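Local coordinates for protein glycerol-3-phosphate dehydrogenase [NAD(P)+] (Coxiella burnetii, PDB 3K96) that probably catalyses the NAD(P)H-dependent reduction of dihydroxyacetone phosphate to sn-glycerol 3-phosphate, the precursor for phospholipid synthesis, at residues 33-38 against 94-99; 126-131 against 182-187; 170-175 against 195-200; 175-180 against 201-206. All blocks are in the same frame, centred on the assembly; numbering follows the deposited sequence.

Contact 1 of 4, residues 33-38 against 94-99; sequences AILGAG and KASLEG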
loop_
_atom_site.group_PDB
_atom_site.type_symbol
_atom_site.label_atom_id
_atom_site.label_comp_id
_atom_site.label_asym_id
_atom_site.label_seq_id
_atom_site.Cartn_x
_atom_site.Cartn_y
_atom_site.Cartn_z
ATOM N N ALA A 33 11.146 24.326 20.192
ATOM C CA ALA A 33 10.981 25.187 19.034
ATOM C C ALA A 33 10.711 24.338 17.792
ATOM O O ALA A 33 11.387 23.322 17.559
ATOM C CB ALA A 33 12.237 26.075 18.811
ATOM N N ILE A 34 9.707 24.750 17.019
ATOM C CA ILE A 34 9.395 24.107 15.740
ATOM C C ILE A 34 9.651 25.118 14.629
ATOM O O ILE A 34 8.988 26.152 14.557
ATOM C CB ILE A 34 7.939 23.610 15.681
ATOM C CG1 ILE A 34 7.757 22.446 16.667
ATOM C CG2 ILE A 34 7.589 23.213 14.259
ATOM C CD1 ILE A 34 6.346 21.938 16.819
ATOM N N LEU A 35 10.626 24.807 13.778
ATOM C CA LEU A 35 11.031 25.663 12.682
ATOM C C LEU A 35 10.346 25.166 11.408
ATOM O O LEU A 35 10.660 24.084 10.912
ATOM C CB LEU A 35 12.569 25.624 12.526
ATOM C CG LEU A 35 13.406 25.881 13.799
ATOM C CD1 LEU A 35 14.917 25.922 13.479
ATOM C CD2 LEU A 35 12.973 27.154 14.542
ATOM N N GLY A 36 9.411 25.961 10.901
ATOM C CA GLY A 36 8.604 25.604 9.714
ATOM C C GLY A 36 7.132 25.604 10.099
ATOM O O GLY A 36 6.647 24.700 10.807
ATOM N N ALA A 37 6.406 26.607 9.621
ATOM C CA ALA A 37 5.011 26.742 9.959
ATOM C C ALA A 37 4.095 26.316 8.831
ATOM O O ALA A 37 3.057 26.949 8.568
ATOM C CB ALA A 37 4.718 28.173 10.406
ATOM N N GLY A 38 4.489 25.264 8.121
ATOM C CA GLY A 38 3.621 24.687 7.093
ATOM C C GLY A 38 2.550 23.877 7.836
ATOM O O GLY A 38 2.456 23.919 9.091
ATOM N N LYS A 94 16.608 33.730 16.028
ATOM C CA LYS A 94 17.397 33.852 17.249
ATOM C C LYS A 94 16.494 33.872 18.477
ATOM O O LYS A 94 16.723 33.134 19.435
ATOM C CB LYS A 94 18.266 35.118 17.203
ATOM C CG LYS A 94 19.213 35.303 18.420
ATOM C CD LYS A 94 20.060 36.563 18.252
ATOM C CE LYS A 94 20.876 36.893 19.497
ATOM N NZ LYS A 94 21.886 35.846 19.810
ATOM N N ALA A 95 15.466 34.717 18.444
ATOM C CA ALA A 95 14.532 34.844 19.564
ATOM C C ALA A 95 13.808 33.534 19.829
ATOM O O ALA A 95 13.558 33.173 20.968
ATOM C CB ALA A 95 13.529 35.930 19.275
ATOM N N SER A 96 13.469 32.808 18.774
ATOM C CA SER A 96 12.733 31.559 18.961
ATOM C C SER A 96 13.600 30.499 19.653
ATOM O O SER A 96 13.088 29.659 20.403
ATOM C CB SER A 96 12.180 31.044 17.622
ATOM O OG SER A 96 13.217 30.607 16.764
ATOM N N LEU A 97 14.913 30.555 19.416
ATOM C CA LEU A 97 15.833 29.587 20.000
ATOM C C LEU A 97 16.466 30.040 21.327
ATOM O O LEU A 97 17.161 29.273 21.967
ATOM C CB LEU A 97 16.925 29.226 18.994
ATOM C CG LEU A 97 16.411 28.577 17.693
ATOM C CD1 LEU A 97 17.582 28.197 16.847
ATOM C CD2 LEU A 97 15.536 27.359 17.969
ATOM N N GLU A 98 16.226 31.274 21.749
ATOM C CA GLU A 98 16.794 31.744 23.027
ATOM C C GLU A 98 16.050 31.040 24.178
ATOM O O GLU A 98 14.842 31.149 24.297
ATOM C CB GLU A 98 16.689 33.268 23.123
ATOM C CG GLU A 98 17.472 33.907 24.280
ATOM C CD GLU A 98 18.986 33.783 24.128
ATOM O OE1 GLU A 98 19.482 33.778 22.971
ATOM O OE2 GLU A 98 19.679 33.712 25.172
ATOM N N GLY A 99 16.779 30.297 25.009
ATOM C CA GLY A 99 16.174 29.552 26.121
ATOM C C GLY A 99 15.618 28.193 25.688
ATOM O O GLY A 99 14.934 27.509 26.448
#
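In the Rossmann-type half of this dehydrogenase, A33 and L35 on the first strand, 32-35, meet S96 and L97 on the short helix 93-97. Strand 32-35 runs into G36, A37 and G38, which fit the start of a GxGxxG dinucleotide-binding turn, with G38 as the N-cap of helix 39-49. The contact lies at the strand, before that turn. It is small, burying 140 Å² over both sides, and the backbones are closest at A33 and S96, whose CA atoms are 6.6 Å apart. The contact is by van der Waals touch: A33 CB sits 3.6 Å from L97 CD2 and 4.0 Å from S96 O. CG of L97 stands anti to its carbonyl carbon (chi1 -61°), a setting that carries CD2 to the strand although the CA-CB bond does not aim there. The polar end of S96 is engaged within its own helix, where OG is hydrogen-bonded to L93 O, and it offers the strand a van der Waals surface. I103 of the adjacent strand 102-105 packs on both L35 and L97. From L35 it is one methyl that reaches the helix, CD2 lying 4.1 Å from S96 OG and 4.3 Å from L97 CD2.

Contact 2 of 4, residues 126-131 against 182-187; sequences KTRIAW and NSQFSK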
loop_
_atom_site.group_PDB
_atom_site.type_symbol
_atom_site.label_atom_id
_atom_site.label_comp_id
_atom_site.label_asym_id
_atom_site.label_seq_id
_atom_site.Cartn_x
_atom_site.Cartn_y
_atom_site.Cartn_z
ATOM N N LYS A 126 24.251 21.880 24.451
ATOM C CA LYS A 126 23.316 20.766 24.593
ATOM C C LYS A 126 22.160 20.758 23.569
ATOM O O LYS A 126 21.150 20.093 23.755
ATOM C CB LYS A 126 22.767 20.709 25.999
ATOM C CG LYS A 126 21.959 21.902 26.445
ATOM C CD LYS A 126 21.492 21.596 27.851
ATOM C CE LYS A 126 20.632 22.660 28.428
ATOM N NZ LYS A 126 20.277 22.271 29.823
ATOM N N THR A 127 22.330 21.489 22.492
ATOM C CA THR A 127 21.321 21.537 21.460
ATOM C C THR A 127 21.094 20.154 20.843
ATOM O O THR A 127 22.046 19.412 20.585
ATOM C CB THR A 127 21.719 22.517 20.361
ATOM O OG1 THR A 127 21.672 23.834 20.895
ATOM C CG2 THR A 127 20.761 22.416 19.130
ATOM N N ARG A 128 19.816 19.813 20.662
ATOM C CA ARG A 128 19.399 18.565 20.026
ATOM C C ARG A 128 18.467 18.943 18.896
ATOM O O ARG A 128 17.595 19.793 19.064
ATOM C CB ARG A 128 18.717 17.643 21.025
ATOM C CG ARG A 128 19.596 17.362 22.234
ATOM C CD ARG A 128 19.014 16.281 23.089
ATOM N NE ARG A 128 17.785 16.660 23.768
ATOM C CZ ARG A 128 17.151 15.866 24.622
ATOM N NH1 ARG A 128 17.627 14.657 24.882
ATOM N NH2 ARG A 128 16.048 16.272 25.210
ATOM N N ILE A 129 18.642 18.281 17.760
ATOM C CA ILE A 129 17.915 18.610 16.550
ATOM C C ILE A 129 17.139 17.441 15.962
ATOM O O ILE A 129 17.698 16.411 15.627
ATOM C CB ILE A 129 18.899 19.169 15.484
ATOM C CG1 ILE A 129 19.497 20.496 15.969
ATOM C CG2 ILE A 129 18.198 19.426 14.115
ATOM C CD1 ILE A 129 20.627 20.971 15.118
ATOM N N ALA A 130 15.831 17.616 15.854
ATOM C CA ALA A 130 14.973 16.602 15.250
ATOM C C ALA A 130 14.359 17.247 14.036
ATOM O O ALA A 130 14.337 18.462 13.952
ATOM C CB ALA A 130 13.898 16.143 16.227
ATOM N N TRP A 131 13.914 16.441 13.061
ATOM C CA TRP A 131 13.236 16.987 11.890
ATOM C C TRP A 131 12.107 16.066 11.396
ATOM O O TRP A 131 12.124 14.840 11.596
ATOM C CB TRP A 131 14.200 17.286 10.730
ATOM C CG TRP A 131 14.907 16.068 10.230
ATOM C CD1 TRP A 131 14.481 15.212 9.248
ATOM C CD2 TRP A 131 16.141 15.555 10.705
ATOM N NE1 TRP A 131 15.388 14.189 9.089
ATOM C CE2 TRP A 131 16.417 14.380 9.977
ATOM C CE3 TRP A 131 17.048 15.971 11.685
ATOM C CZ2 TRP A 131 17.559 13.624 10.195
ATOM C CZ3 TRP A 131 18.185 15.215 11.904
ATOM C CH2 TRP A 131 18.429 14.052 11.161
ATOM N N ASN A 182 20.570 8.966 19.315
ATOM C CA ASN A 182 20.789 9.169 20.765
ATOM C C ASN A 182 19.612 8.591 21.561
ATOM O O ASN A 182 18.473 9.019 21.386
ATOM C CB ASN A 182 21.014 10.663 21.023
ATOM C CG ASN A 182 21.349 10.981 22.477
ATOM O OD1 ASN A 182 20.491 10.935 23.345
ATOM N ND2 ASN A 182 22.582 11.363 22.721
ATOM N N SER A 183 19.877 7.612 22.431
ATOM C CA SER A 183 18.795 6.978 23.189
ATOM C C SER A 183 18.062 7.932 24.130
ATOM O O SER A 183 16.850 7.831 24.291
ATOM C CB SER A 183 19.293 5.760 23.963
ATOM O OG SER A 183 20.234 6.130 24.943
ATOM N N GLN A 184 18.774 8.867 24.740
ATOM C CA GLN A 184 18.120 9.805 25.637
ATOM C C GLN A 184 17.188 10.740 24.831
ATOM O O GLN A 184 16.110 11.117 25.296
ATOM C CB GLN A 184 19.160 10.633 26.381
ATOM C CG GLN A 184 18.578 11.548 27.416
ATOM C CD GLN A 184 17.931 10.781 28.549
ATOM O OE1 GLN A 184 18.548 9.895 29.149
ATOM N NE2 GLN A 184 16.690 11.128 28.863
ATOM N N PHE A 185 17.597 11.112 23.625
ATOM C CA PHE A 185 16.792 12.039 22.809
ATOM C C PHE A 185 15.546 11.326 22.345
ATOM O O PHE A 185 14.452 11.884 22.390
ATOM C CB PHE A 185 17.638 12.597 21.663
ATOM C CG PHE A 185 17.013 13.747 20.903
ATOM C CD1 PHE A 185 16.223 14.683 21.532
ATOM C CD2 PHE A 185 17.360 13.963 19.583
ATOM C CE1 PHE A 185 15.695 15.732 20.843
ATOM C CE2 PHE A 185 16.866 15.022 18.902
ATOM C CZ PHE A 185 16.023 15.914 19.532
ATOM N N SER A 186 15.702 10.086 21.904
ATOM C CA SER A 186 14.566 9.304 21.498
ATOM C C SER A 186 13.536 9.246 22.628
ATOM O O SER A 186 12.343 9.501 22.429
ATOM C CB SER A 186 15.021 7.886 21.143
ATOM O OG SER A 186 13.923 7.087 20.832
ATOM N N LYS A 187 14.009 8.916 23.817
ATOM C CA LYS A 187 13.147 8.801 24.996
ATOM C C LYS A 187 12.389 10.109 25.263
ATOM O O LYS A 187 11.168 10.105 25.439
ATOM C CB LYS A 187 13.991 8.409 26.217
ATOM C CG LYS A 187 13.207 7.977 27.412
ATOM C CD LYS A 187 14.096 7.499 28.583
ATOM C CE LYS A 187 13.203 6.986 29.740
ATOM N NZ LYS A 187 13.934 6.420 30.936
HETATM O O HOH W 1 20.217 13.497 24.524
#
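R128 and F185 carry the contact, their side chains running alongside in opposed senses. The face contacts start at the root of the arginine: R128 CB stands 3.6 Å from the F185 ring centroid and 17° off the ring normal, a CH-pi contact over the face. Farther out, R128 NE comes within 3.4 Å of F185 CD1. That ring atom lies over one face of the guanidinium, offset toward the rim, and the two planes are turned 33° apart. The overlap is therefore splayed. F185 CG is anti to the backbone N (chi1 -169°), which sends the ring from the first turn of helix 183-193 across to the strand.

The other apolar contact is A130 CB against F185 CZ, at 3.9 Å, while I129 O lies at the ring edge, near its plane, 3.7 Å from F185 CE2. In fold terms, the helix of the beta-alpha-beta unit 174-203 here packs on strand 128-131 of the large sheet, the two short axes 10.3 Å apart; P155 and A157 also touch F185.

Polar links are indirect or lead to residues beyond the two segments. A water accepts from R128 NH1 at 2.9 Å, in the guanidinium plane, and donates to N182 OD1. The same OD1 caps the helix, receiving F185 N at 2.9 Å in its carbonyl plane on a lone pair. Salt bridges from R128 NE to D102 and from NH2 to D188 hold the guanidinium from two further positions and should limit its rotation over the ring.

Contact 3 of 4, residues 170-175 against 195-200; sequences ANLPTA and GQRFRV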
loop_
_atom_site.group_PDB
_atom_site.type_symbol
_atom_site.label_atom_id
_atom_site.label_comp_id
_atom_site.label_asym_id
_atom_site.label_seq_id
_atom_site.Cartn_x
_atom_site.Cartn_y
_atom_site.Cartn_z
ATOM N N ALA A 170 -7.083 17.119 13.447
ATOM C CA ALA A 170 -8.413 16.665 13.812
ATOM C C ALA A 170 -8.368 15.587 14.866
ATOM O O ALA A 170 -9.399 15.111 15.300
ATOM C CB ALA A 170 -9.195 16.169 12.550
ATOM N N ASN A 171 -7.175 15.188 15.268
ATOM C CA ASN A 171 -7.000 14.174 16.295
ATOM C C ASN A 171 -7.480 12.773 15.882
ATOM O O ASN A 171 -7.919 12.000 16.720
ATOM C CB ASN A 171 -7.667 14.593 17.608
ATOM C CG ASN A 171 -7.195 13.776 18.793
ATOM O OD1 ASN A 171 -6.014 13.470 18.917
ATOM N ND2 ASN A 171 -8.114 13.449 19.685
ATOM N N LEU A 172 -7.388 12.471 14.590
ATOM C CA LEU A 172 -7.687 11.131 14.080
ATOM C C LEU A 172 -6.454 10.228 14.322
ATOM O O LEU A 172 -5.325 10.717 14.312
ATOM C CB LEU A 172 -8.033 11.203 12.597
ATOM C CG LEU A 172 -9.353 11.916 12.319
ATOM C CD1 LEU A 172 -9.575 12.161 10.824
ATOM C CD2 LEU A 172 -10.563 11.154 12.941
ATOM N N PRO A 173 -6.661 8.910 14.553
ATOM C CA PRO A 173 -5.546 7.994 14.849
ATOM C C PRO A 173 -4.459 8.031 13.798
ATOM O O PRO A 173 -4.732 7.900 12.590
ATOM C CB PRO A 173 -6.224 6.614 14.912
ATOM C CG PRO A 173 -7.632 6.908 15.248
ATOM C CD PRO A 173 -7.944 8.181 14.518
ATOM N N THR A 174 -3.234 8.214 14.280
ATOM C CA THR A 174 -2.066 8.341 13.450
ATOM C C THR A 174 -0.915 7.616 14.095
ATOM O O THR A 174 -0.812 7.580 15.341
ATOM C CB THR A 174 -1.700 9.827 13.304
ATOM O OG1 THR A 174 -2.780 10.505 12.640
ATOM C CG2 THR A 174 -0.404 10.015 12.505
ATOM N N ALA A 175 -0.053 7.020 13.260
ATOM C CA ALA A 175 1.131 6.318 13.760
ATOM C C ALA A 175 2.331 6.705 12.912
ATOM O O ALA A 175 2.245 6.710 11.692
ATOM C CB ALA A 175 0.904 4.810 13.752
ATOM N N GLY A 195 1.077 9.521 22.407
ATOM C CA GLY A 195 -0.169 9.634 23.110
ATOM C C GLY A 195 -1.262 8.870 22.429
ATOM O O GLY A 195 -1.079 8.321 21.344
ATOM N N GLN A 196 -2.391 8.798 23.107
ATOM C CA GLN A 196 -3.588 8.107 22.637
ATOM C C GLN A 196 -3.836 8.003 21.103
ATOM O O GLN A 196 -3.776 6.902 20.568
ATOM C CB GLN A 196 -4.813 8.676 23.380
ATOM C CG GLN A 196 -4.764 10.195 23.665
ATOM C CD GLN A 196 -3.642 10.616 24.634
ATOM O OE1 GLN A 196 -3.077 9.795 25.360
ATOM N NE2 GLN A 196 -3.324 11.904 24.640
ATOM N N ARG A 197 -4.115 9.119 20.419
ATOM C CA ARG A 197 -4.391 9.109 18.978
ATOM C C ARG A 197 -3.198 9.388 18.086
ATOM O O ARG A 197 -3.281 9.172 16.875
ATOM C CB ARG A 197 -5.456 10.150 18.662
ATOM C CG ARG A 197 -6.683 10.030 19.515
ATOM C CD ARG A 197 -7.664 9.001 19.046
ATOM N NE ARG A 197 -8.560 9.556 18.037
ATOM C CZ ARG A 197 -9.703 8.995 17.662
ATOM N NH1 ARG A 197 -10.110 7.863 18.217
ATOM N NH2 ARG A 197 -10.450 9.577 16.740
ATOM N N PHE A 198 -2.120 9.921 18.657
ATOM C CA PHE A 198 -0.891 10.195 17.898
ATOM C C PHE A 198 0.181 9.342 18.523
ATOM O O PHE A 198 0.711 9.667 19.600
ATOM C CB PHE A 198 -0.504 11.674 17.946
ATOM C CG PHE A 198 0.633 12.022 17.033
ATOM C CD1 PHE A 198 0.401 12.305 15.699
ATOM C CD2 PHE A 198 1.933 12.023 17.493
ATOM C CE1 PHE A 198 1.450 12.625 14.843
ATOM C CE2 PHE A 198 2.984 12.346 16.650
ATOM C CZ PHE A 198 2.737 12.645 15.315
ATOM N N ARG A 199 0.496 8.246 17.850
ATOM C CA ARG A 199 1.413 7.269 18.383
ATOM C C ARG A 199 2.752 7.261 17.656
ATOM O O ARG A 199 2.808 7.302 16.427
ATOM C CB ARG A 199 0.739 5.909 18.362
ATOM C CG ARG A 199 -0.647 5.964 18.999
ATOM C CD ARG A 199 -1.313 4.606 19.118
ATOM N NE ARG A 199 -0.771 3.836 20.233
ATOM C CZ ARG A 199 -1.118 4.027 21.512
ATOM N NH1 ARG A 199 -0.577 3.283 22.471
ATOM N NH2 ARG A 199 -1.995 4.968 21.843
ATOM N N VAL A 200 3.823 7.207 18.446
ATOM C CA VAL A 200 5.186 7.302 17.939
ATOM C C VAL A 200 5.948 6.081 18.355
ATOM O O VAL A 200 6.063 5.792 19.540
ATOM C CB VAL A 200 5.877 8.569 18.508
ATOM C CG1 VAL A 200 7.279 8.697 17.986
ATOM C CG2 VAL A 200 5.060 9.794 18.165
#
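R197 reaches along the 170-175 segment, beginning with CB, which lies 3.4 Å from N171 OD1. CG continues alongside the amide, 3.6 Å from N171 OD1, the two side chains running roughly perpendicular. CD passes N171 O, and bends at chi2 (-82°) and chi3 (-85°) fold the chain back so that NE donates to N171 O at 2.8 Å. The bond is almost straight, 176° at the hydrogen, with the acceptor in the guanidinium plane. One face of that plane rests on the P173 ring, where P173 CG touches CZ and NH1 and P173 CD is 3.6 Å from R197 NH2; L172 CD2 approaches the same nitrogen obliquely. N171 closes the preceding helix in a Schellman motif; beyond it strand 174-180 pairs in parallel with 198-203, the two joined by crossover helix 183-193 of a beta-alpha-beta unit. The ladder opens with T174 N donating to R197 O at 2.8 Å and R199 N to T174 O at 2.9 Å. On the face carrying T174 and F198, T174 CG2 meets F198 CE1 at 4.0 Å and W40, a predicted NADPH-binding residue, packs on F198. T174 OG1 is hydrogen-bonded to L172 O and to N234 of the second subunit.

Contact 4 of 4, residues 175-180 against 201-206; sequences AVSLAS and YKNDDM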
loop_
_atom_site.group_PDB
_atom_site.type_symbol
_atom_site.label_atom_id
_atom_site.label_comp_id
_atom_site.label_asym_id
_atom_site.label_seq_id
_atom_site.Cartn_x
_atom_site.Cartn_y
_atom_site.Cartn_z
ATOM N N ALA A 175 -0.053 7.020 13.260
ATOM C CA ALA A 175 1.131 6.318 13.760
ATOM C C ALA A 175 2.331 6.705 12.912
ATOM O O ALA A 175 2.245 6.710 11.692
ATOM C CB ALA A 175 0.904 4.810 13.752
ATOM N N VAL A 176 3.441 7.069 13.567
ATOM C CA VAL A 176 4.667 7.453 12.883
ATOM C C VAL A 176 5.869 6.801 13.554
ATOM O O VAL A 176 5.788 6.333 14.693
ATOM C CB VAL A 176 4.900 8.974 12.864
ATOM C CG1 VAL A 176 3.834 9.694 12.032
ATOM C CG2 VAL A 176 4.962 9.530 14.317
ATOM N N SER A 177 6.980 6.735 12.830
ATOM C CA SER A 177 8.208 6.182 13.390
ATOM C C SER A 177 9.097 7.330 13.844
ATOM O O SER A 177 9.010 8.436 13.326
ATOM C CB SER A 177 8.968 5.347 12.355
ATOM O OG SER A 177 8.211 4.222 11.918
ATOM N N LEU A 178 9.943 7.051 14.819
ATOM C CA LEU A 178 10.912 8.029 15.285
ATOM C C LEU A 178 12.254 7.317 15.476
ATOM O O LEU A 178 12.371 6.389 16.283
ATOM C CB LEU A 178 10.431 8.700 16.555
ATOM C CG LEU A 178 11.264 9.874 17.038
ATOM C CD1 LEU A 178 10.391 10.832 17.860
ATOM C CD2 LEU A 178 12.495 9.414 17.812
ATOM N N ALA A 179 13.230 7.721 14.661
ATOM C CA ALA A 179 14.585 7.185 14.690
ATOM C C ALA A 179 15.560 8.251 15.147
ATOM O O ALA A 179 15.480 9.407 14.722
ATOM C CB ALA A 179 14.999 6.673 13.304
ATOM N N SER A 180 16.513 7.836 15.964
ATOM C CA SER A 180 17.484 8.724 16.539
ATOM C C SER A 180 18.859 8.102 16.672
ATOM O O SER A 180 19.007 6.893 16.694
ATOM C CB SER A 180 17.005 9.124 17.936
ATOM O OG SER A 180 17.894 10.055 18.516
ATOM N N TYR A 201 6.462 5.359 17.373
ATOM C CA TYR A 201 7.170 4.129 17.634
ATOM C C TYR A 201 8.669 4.241 17.336
ATOM O O TYR A 201 9.063 4.723 16.290
ATOM C CB TYR A 201 6.530 3.003 16.829
ATOM C CG TYR A 201 5.064 2.812 17.189
ATOM C CD1 TYR A 201 4.696 2.131 18.352
ATOM C CD2 TYR A 201 4.054 3.312 16.384
ATOM C CE1 TYR A 201 3.366 1.954 18.693
ATOM C CE2 TYR A 201 2.708 3.131 16.714
ATOM C CZ TYR A 201 2.369 2.463 17.876
ATOM O OH TYR A 201 1.040 2.276 18.221
ATOM N N LYS A 202 9.473 3.818 18.312
ATOM C CA LYS A 202 10.913 3.820 18.227
ATOM C C LYS A 202 11.351 2.977 17.036
ATOM O O LYS A 202 10.793 1.920 16.767
ATOM C CB LYS A 202 11.491 3.251 19.520
ATOM C CG LYS A 202 13.007 3.289 19.639
ATOM C CD LYS A 202 13.469 2.779 21.023
ATOM C CE LYS A 202 14.965 3.033 21.288
ATOM N NZ LYS A 202 15.904 2.163 20.527
ATOM N N ASN A 203 12.339 3.481 16.322
ATOM C CA ASN A 203 12.906 2.813 15.177
ATOM C C ASN A 203 14.417 3.067 15.260
ATOM O O ASN A 203 14.867 4.149 15.604
ATOM C CB ASN A 203 12.234 3.318 13.890
ATOM C CG ASN A 203 12.895 2.813 12.633
ATOM O OD1 ASN A 203 14.104 2.878 12.498
ATOM N ND2 ASN A 203 12.096 2.371 11.677
ATOM N N ASP A 204 15.183 2.030 14.973
ATOM C CA ASP A 204 16.625 2.051 15.085
ATOM C C ASP A 204 17.363 2.404 13.782
ATOM O O ASP A 204 18.581 2.314 13.726
ATOM C CB ASP A 204 17.070 0.618 15.442
ATOM C CG ASP A 204 16.823 -0.397 14.271
ATOM O OD1 ASP A 204 15.726 -0.390 13.656
ATOM O OD2 ASP A 204 17.730 -1.215 13.969
ATOM N N ASP A 205 16.649 2.830 12.752
ATOM C CA ASP A 205 17.265 3.008 11.452
ATOM C C ASP A 205 17.051 4.382 10.860
ATOM O O ASP A 205 16.283 4.553 9.912
ATOM C CB ASP A 205 16.659 1.929 10.542
ATOM C CG ASP A 205 17.151 2.003 9.115
ATOM O OD1 ASP A 205 18.260 2.528 8.857
ATOM O OD2 ASP A 205 16.408 1.504 8.243
ATOM N N MET A 206 17.753 5.369 11.397
ATOM C CA MET A 206 17.595 6.731 10.913
ATOM C C MET A 206 17.844 6.834 9.395
ATOM O O MET A 206 17.085 7.458 8.664
ATOM C CB MET A 206 18.517 7.654 11.695
ATOM C CG MET A 206 18.484 9.090 11.295
ATOM S SD MET A 206 19.371 10.162 12.499
ATOM C CE MET A 206 18.432 9.930 13.946
HETATM O O HOH W 2 8.715 2.613 14.226
#
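Y201 O is gripped by two donors: the backbone N of L178 at 2.9 Å and a water at 3.0 Å that also bonds S177 OG. The L178 N-H comes in tilted 31° from the carbonyl plane. On either side of this carbonyl the ladder continues, Y201 N donating to V176 O at 2.9 Å and N203 N to L178 O, the latter the more bent at 140°. This alternation is that of parallel pairing, in register S177 with Y201 and L178 with K202. The two strands belong to a right-handed beta-alpha-beta crossover through helix 183-193; strand 198-203 is the outermost of the sheet within the chain.

On the face carrying A175, S177, Y201 and N203, the tyrosine ring lies with its edge to A175, Y201 CE2 being 3.9 Å from A175 CB; L264 of helix 264-275 packs on both. S177 CB meets N203 CB at 4.1 Å. N203 CG is anti to its backbone N (chi1 172°), which puts N203 OD1 beside D205 N; that bond, 2.6 Å long and nearly in line with the C=O, makes an Asx turn that leads the chain into helix 206-228. D205 OD1 then accepts from G208 N, capping the helix. Just past the turn, M206 CB packs on A179 CB at 4.0 Å. Main-chain bonds thus set the register, while one oxygen of N203 and one of D205 hold the passage from sheet to helix, and the second D205 oxygen, OD2, is hydrogen-bonded to T260 OG1 and K257 N.

All four contacts reach one sheet. Contacts 1 and 2 each pack a helix on an inner strand and are buried, but contact 1 is van der Waals packing, with the serine oxygens among the touching atoms, whereas contact 2 combines an arginine laid over a phenylalanine ring with a water bridge and salt bridges to D102 and D188. Contacts 3 and 4 are partly buried and differ in kind: they are successive portions of one parallel ladder, 174-180 with 198-203, sharing A175 and resting on main-chain bonds, and both touch the second subunit. Contact 3 starts the strands with an arginine on a helix end; contact 4 finishes with an Asx turn. Contact 2 touches contact 4 through helix 183-193, S186 packing on S180 and L178, while contact 1 touches none of the others.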